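Local coordinates for protein acyl-CoA dehydrogenase (Geobacillus kaustophilus, PDB 2PG0) that probably catalyses the FAD-dependent dehydrogenation of acyl chains, introducing a double bond between their alpha and beta carbons, at residues 258-263 and 296-301; 248-253 and 306-311. One frame throughout, in Å; residues are numbered along the deposited sequence.

Contact 1: 258-263 and 296-301; sequences TAAEVM and TEIALG
I298 carries this contact, with E261 and A260 as its partners on the facing helix. Their contacts are all van der Waals. CG2 of I298 meets the aliphatic part of E261, and E261 CG lies 3.5 Å from I298 CG2, a close fit. The two side chains cross obliquely. The other branch of I298 serves A260. I298 CG1 sits 4.2 Å from A260 CB, and I298 CD1 ends 3.8 Å from the backbone atom A260 O. The fork follows from chi1 of -72°, which places CG2 of I298 anti to its own N and CG1 anti to its carbonyl carbon. With an alanine in place of I298 both branches are gone, and a gap would probably open beside A260 CB and E261 CG. A260 also touches M332 of helix 319-343.

The polar interactions flank this packing. E261 is extended beyond CG, and its OE2 forms a salt bridge with R302 and a hydrogen bond with Q257. The Q257 amide also bonds to I298 O, so it helps tie the two helices together.

The backbones are closest at E261 and I298, whose CA atoms are 6.8 Å apart. The contact is part of an antiparallel helix pair, 237-273 with 285-313, in the mainly helical C-terminal domain of the acyl-CoA dehydrogenase fold.

Contact 2: 248-253 and 306-311; sequences ERLVVA and DRVIEE
E311 OE2 accepts two bonds from R307, one turn earlier on the same helix. R307 NH1 lies 2.7 Å from E311 OE2, and R307 NH2 lies 2.8 Å from E311 OE2. Both nitrogens come from the same face of the carboxylate. NH1 reaches the anti side, while NH2 comes from above the plane, 67° out of it. R307 uses both end nitrogens on this one oxygen, and both bonds are bent. R307 NH2 also bonds to T6 O of the second subunit.

The contact between the helices is made apart from this salt bridge and is wholly apolar. L250 supplies one methyl, CD1, to both of its partners. L250 CD1 is 3.7 Å from V308 CG1, where the two side chains run past each other in opposite directions. L250 CD1 is 4.2 Å from I309 CG1, where the side chains cross at about a right angle. L250 holds CG anti to its N (chi1 -175°), and chi2 of 51° then sets CD1 on V308 and I309. All three residues are buried. The backbones stand 7.7 Å apart between L250 CA and I309 CA.

L250 lies on helix 237-273, and V308 and I309 lie on helix 285-313. Two further helices pack against this pair. L250 also touches V322 of helix 319-343 and F71 of helix 71-84. I309 meets V75 of helix 71-84, and V308 packs on E321 of helix 319-343.

Contacts 1 and 2 are two levels of one antiparallel helix pair, 237-273 with 285-313. Their centres are 14 Å apart and their nearest atoms about 5 Å apart, without touching. The nearest pairs, E261 with I298 and L250 with I309, are each shifted by eleven residues, so the register is unchanged. R302 lies between the levels and bridges to E261 of contact 1 and D306 of contact 2. Contact 1 is nested nearer the turn joining the helices. The FAD-binding residue R274 lies at that turn. Both contacts are away from the FAD sites, and both touch the second subunit.

Contact 1: 258-263 and 296-301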
loop_
_atom_site.group_PDB
_atom_site.type_symbol
_atom_site.label_atom_id
_atom_site.label_comp_id
_atom_site.label_asym_id
_atom_site.label_seq_id
_atom_site.Cartn_x
_atom_site.Cartn_y
_atom_site.Cartn_z
ATOM N N THR A 258 10.413 10.713 -16.190
ATOM C CA THR A 258 9.801 11.150 -17.450
ATOM C C THR A 258 8.669 10.224 -17.917
ATOM O O THR A 258 7.622 10.695 -18.375
ATOM C CB THR A 258 10.857 11.282 -18.558
ATOM O OG1 THR A 258 11.899 12.145 -18.107
ATOM C CG2 THR A 258 10.236 11.881 -19.813
ATOM N N ALA A 259 8.881 8.915 -17.800
ATOM C CA ALA A 259 7.868 7.925 -18.187
ATOM C C ALA A 259 6.586 8.113 -17.377
ATOM O O ALA A 259 5.489 8.094 -17.936
ATOM C CB ALA A 259 8.408 6.504 -18.029
ATOM N N ALA A 260 6.733 8.318 -16.066
ATOM C CA ALA A 260 5.597 8.587 -15.174
ATOM C C ALA A 260 4.837 9.852 -15.605
ATOM O O ALA A 260 3.601 9.852 -15.682
ATOM C CB ALA A 260 6.077 8.723 -13.733
ATOM N N GLU A 261 5.586 10.919 -15.877
ATOM C CA GLU A 261 5.020 12.199 -16.345
ATOM C C GLU A 261 4.239 12.031 -17.650
ATOM O O GLU A 261 3.132 12.574 -17.796
ATOM C CB GLU A 261 6.126 13.259 -16.477
ATOM C CG GLU A 261 6.607 13.801 -15.126
ATOM C CD GLU A 261 7.984 14.474 -15.161
ATOM O OE1 GLU A 261 8.651 14.483 -16.217
ATOM O OE2 GLU A 261 8.409 14.992 -14.109
ATOM N N VAL A 262 4.810 11.274 -18.583
ATOM C CA VAL A 262 4.148 10.946 -19.858
ATOM C C VAL A 262 2.862 10.161 -19.631
ATOM O O VAL A 262 1.814 10.487 -20.197
ATOM C CB VAL A 262 5.091 10.159 -20.824
ATOM C CG1 VAL A 262 4.320 9.613 -22.039
ATOM C CG2 VAL A 262 6.253 11.046 -21.283
ATOM N N MET A 263 2.944 9.116 -18.808
ATOM C CA MET A 263 1.784 8.267 -18.542
ATOM C C MET A 263 0.655 9.023 -17.832
ATOM O O MET A 263 -0.532 8.798 -18.119
ATOM C CB MET A 263 2.204 7.003 -17.771
ATOM C CG MET A 263 2.888 5.967 -18.670
ATOM S SD MET A 263 3.309 4.380 -17.863
ATOM C CE MET A 263 4.637 4.920 -16.787
ATOM N N THR A 296 0.862 14.232 -7.077
ATOM C CA THR A 296 1.660 14.466 -5.868
ATOM C C THR A 296 2.960 13.656 -5.902
ATOM O O THR A 296 4.052 14.192 -5.703
ATOM C CB THR A 296 0.846 14.127 -4.587
ATOM O OG1 THR A 296 -0.318 14.958 -4.532
ATOM C CG2 THR A 296 1.676 14.358 -3.323
ATOM N N GLU A 297 2.838 12.359 -6.157
ATOM C CA GLU A 297 4.012 11.495 -6.184
ATOM C C GLU A 297 4.960 11.891 -7.321
ATOM O O GLU A 297 6.185 11.876 -7.154
ATOM C CB GLU A 297 3.597 10.025 -6.244
ATOM C CG GLU A 297 2.876 9.538 -4.966
ATOM C CD GLU A 297 2.759 8.013 -4.887
ATOM O OE1 GLU A 297 3.288 7.315 -5.771
ATOM O OE2 GLU A 297 2.123 7.507 -3.936
ATOM N N ILE A 298 4.401 12.261 -8.470
ATOM C CA ILE A 298 5.229 12.741 -9.588
ATOM C C ILE A 298 6.011 14.010 -9.193
ATOM O O ILE A 298 7.210 14.130 -9.494
ATOM C CB ILE A 298 4.386 12.931 -10.875
ATOM C CG1 ILE A 298 4.001 11.552 -11.437
ATOM C CG2 ILE A 298 5.143 13.813 -11.919
ATOM C CD1 ILE A 298 2.803 11.539 -12.381
ATOM N N ALA A 299 5.344 14.920 -8.485
ATOM C CA ALA A 299 5.958 16.164 -8.011
ATOM C C ALA A 299 7.111 15.864 -7.047
ATOM O O ALA A 299 8.182 16.478 -7.125
ATOM C CB ALA A 299 4.899 17.044 -7.339
ATOM N N LEU A 300 6.890 14.914 -6.140
ATOM C CA LEU A 300 7.941 14.461 -5.230
ATOM C C LEU A 300 9.167 13.914 -5.959
ATOM O O LEU A 300 10.298 14.281 -5.637
ATOM C CB LEU A 300 7.403 13.395 -4.276
ATOM C CG LEU A 300 6.428 13.844 -3.193
ATOM C CD1 LEU A 300 5.801 12.606 -2.605
ATOM C CD2 LEU A 300 7.104 14.681 -2.093
ATOM N N GLY A 301 8.938 13.038 -6.934
ATOM C CA GLY A 301 10.020 12.403 -7.681
ATOM C C GLY A 301 10.778 13.430 -8.500
ATOM O O GLY A 301 12.009 13.388 -8.568
#

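Contact 2: 248-253 and 306-311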
loop_
_atom_site.group_PDB
_atom_site.type_symbol
_atom_site.label_atom_id
_atom_site.label_comp_id
_atom_site.label_asym_id
_atom_site.label_seq_id
_atom_site.Cartn_x
_atom_site.Cartn_y
_atom_site.Cartn_z
ATOM N N GLU A 248 24.897 6.055 -13.818
ATOM C CA GLU A 248 24.006 5.051 -14.427
ATOM C C GLU A 248 22.622 5.024 -13.750
ATOM O O GLU A 248 21.583 5.106 -14.421
ATOM C CB GLU A 248 24.642 3.650 -14.414
ATOM C CG GLU A 248 23.769 2.571 -15.090
ATOM C CD GLU A 248 24.467 1.217 -15.271
ATOM O OE1 GLU A 248 25.712 1.173 -15.406
ATOM O OE2 GLU A 248 23.755 0.186 -15.298
ATOM N N ARG A 249 22.625 4.917 -12.425
ATOM C CA ARG A 249 21.386 4.905 -11.650
ATOM C C ARG A 249 20.602 6.214 -11.778
ATOM O O ARG A 249 19.366 6.201 -11.813
ATOM C CB ARG A 249 21.669 4.532 -10.191
ATOM C CG ARG A 249 22.023 3.055 -10.068
ATOM C CD ARG A 249 22.865 2.713 -8.856
ATOM N NE ARG A 249 23.277 1.311 -8.942
ATOM C CZ ARG A 249 24.209 0.735 -8.181
ATOM N NH1 ARG A 249 24.859 1.438 -7.263
ATOM N NH2 ARG A 249 24.494 -0.555 -8.351
ATOM N N LEU A 250 21.323 7.331 -11.873
ATOM C CA LEU A 250 20.691 8.634 -12.074
ATOM C C LEU A 250 19.970 8.697 -13.421
ATOM O O LEU A 250 18.868 9.243 -13.515
ATOM C CB LEU A 250 21.712 9.777 -11.942
ATOM C CG LEU A 250 21.178 11.221 -12.018
ATOM C CD1 LEU A 250 19.997 11.454 -11.050
ATOM C CD2 LEU A 250 22.297 12.229 -11.763
ATOM N N VAL A 251 20.600 8.145 -14.455
ATOM C CA VAL A 251 20.010 8.121 -15.797
ATOM C C VAL A 251 18.708 7.316 -15.806
ATOM O O VAL A 251 17.696 7.756 -16.355
ATOM C CB VAL A 251 21.035 7.596 -16.844
ATOM C CG1 VAL A 251 20.365 7.276 -18.168
ATOM C CG2 VAL A 251 22.155 8.634 -17.039
ATOM N N VAL A 252 18.729 6.149 -15.165
ATOM C CA VAL A 252 17.516 5.343 -15.015
ATOM C C VAL A 252 16.420 6.093 -14.252
ATOM O O VAL A 252 15.265 6.076 -14.668
ATOM C CB VAL A 252 17.825 3.978 -14.358
ATOM C CG1 VAL A 252 16.540 3.248 -13.964
ATOM C CG2 VAL A 252 18.663 3.132 -15.320
ATOM N N ALA A 253 16.788 6.770 -13.164
ATOM C CA ALA A 253 15.827 7.560 -12.392
ATOM C C ALA A 253 15.203 8.662 -13.248
ATOM O O ALA A 253 13.989 8.876 -13.194
ATOM C CB ALA A 253 16.488 8.155 -11.151
ATOM N N ASP A 306 15.647 16.202 -9.507
ATOM C CA ASP A 306 16.212 17.498 -9.889
ATOM C C ASP A 306 17.279 17.944 -8.894
ATOM O O ASP A 306 18.329 18.463 -9.289
ATOM C CB ASP A 306 15.116 18.564 -9.998
ATOM C CG ASP A 306 14.403 18.551 -11.349
ATOM O OD1 ASP A 306 14.781 17.773 -12.262
ATOM O OD2 ASP A 306 13.453 19.344 -11.493
ATOM N N ARG A 307 17.019 17.719 -7.607
ATOM C CA ARG A 307 18.011 18.033 -6.578
ATOM C C ARG A 307 19.253 17.144 -6.703
ATOM O O ARG A 307 20.384 17.627 -6.594
ATOM C CB ARG A 307 17.393 17.945 -5.177
ATOM C CG ARG A 307 18.307 18.395 -4.050
ATOM C CD ARG A 307 18.660 19.871 -4.165
ATOM N NE ARG A 307 19.613 20.244 -3.125
ATOM C CZ ARG A 307 20.928 20.170 -3.270
ATOM N NH1 ARG A 307 21.445 19.762 -4.422
ATOM N NH2 ARG A 307 21.729 20.518 -2.273
ATOM N N VAL A 308 19.041 15.852 -6.935
ATOM C CA VAL A 308 20.145 14.920 -7.142
ATOM C C VAL A 308 20.988 15.291 -8.374
ATOM O O VAL A 308 22.215 15.252 -8.310
ATOM C CB VAL A 308 19.647 13.446 -7.189
ATOM C CG1 VAL A 308 20.767 12.496 -7.579
ATOM C CG2 VAL A 308 19.076 13.039 -5.820
ATOM N N ILE A 309 20.337 15.657 -9.480
ATOM C CA ILE A 309 21.059 16.173 -10.665
ATOM C C ILE A 309 21.985 17.337 -10.267
ATOM O O ILE A 309 23.170 17.323 -10.590
ATOM C CB ILE A 309 20.085 16.586 -11.816
ATOM C CG1 ILE A 309 19.468 15.342 -12.471
ATOM C CG2 ILE A 309 20.796 17.451 -12.873
ATOM C CD1 ILE A 309 18.211 15.641 -13.295
ATOM N N GLU A 310 21.449 18.310 -9.532
ATOM C CA GLU A 310 22.228 19.460 -9.057
ATOM C C GLU A 310 23.455 19.045 -8.237
ATOM O O GLU A 310 24.569 19.505 -8.511
ATOM C CB GLU A 310 21.343 20.431 -8.261
ATOM C CG GLU A 310 20.301 21.162 -9.106
ATOM C CD GLU A 310 19.309 21.954 -8.264
ATOM O OE1 GLU A 310 19.550 22.115 -7.045
ATOM O OE2 GLU A 310 18.280 22.407 -8.819
ATOM N N GLU A 311 23.248 18.172 -7.248
ATOM C CA GLU A 311 24.347 17.601 -6.451
ATOM C C GLU A 311 25.402 16.910 -7.322
ATOM O O GLU A 311 26.607 17.120 -7.148
ATOM C CB GLU A 311 23.807 16.588 -5.436
ATOM C CG GLU A 311 23.073 17.184 -4.261
ATOM C CD GLU A 311 23.961 18.049 -3.393
ATOM O OE1 GLU A 311 24.675 17.503 -2.513
ATOM O OE2 GLU A 311 23.926 19.278 -3.592
#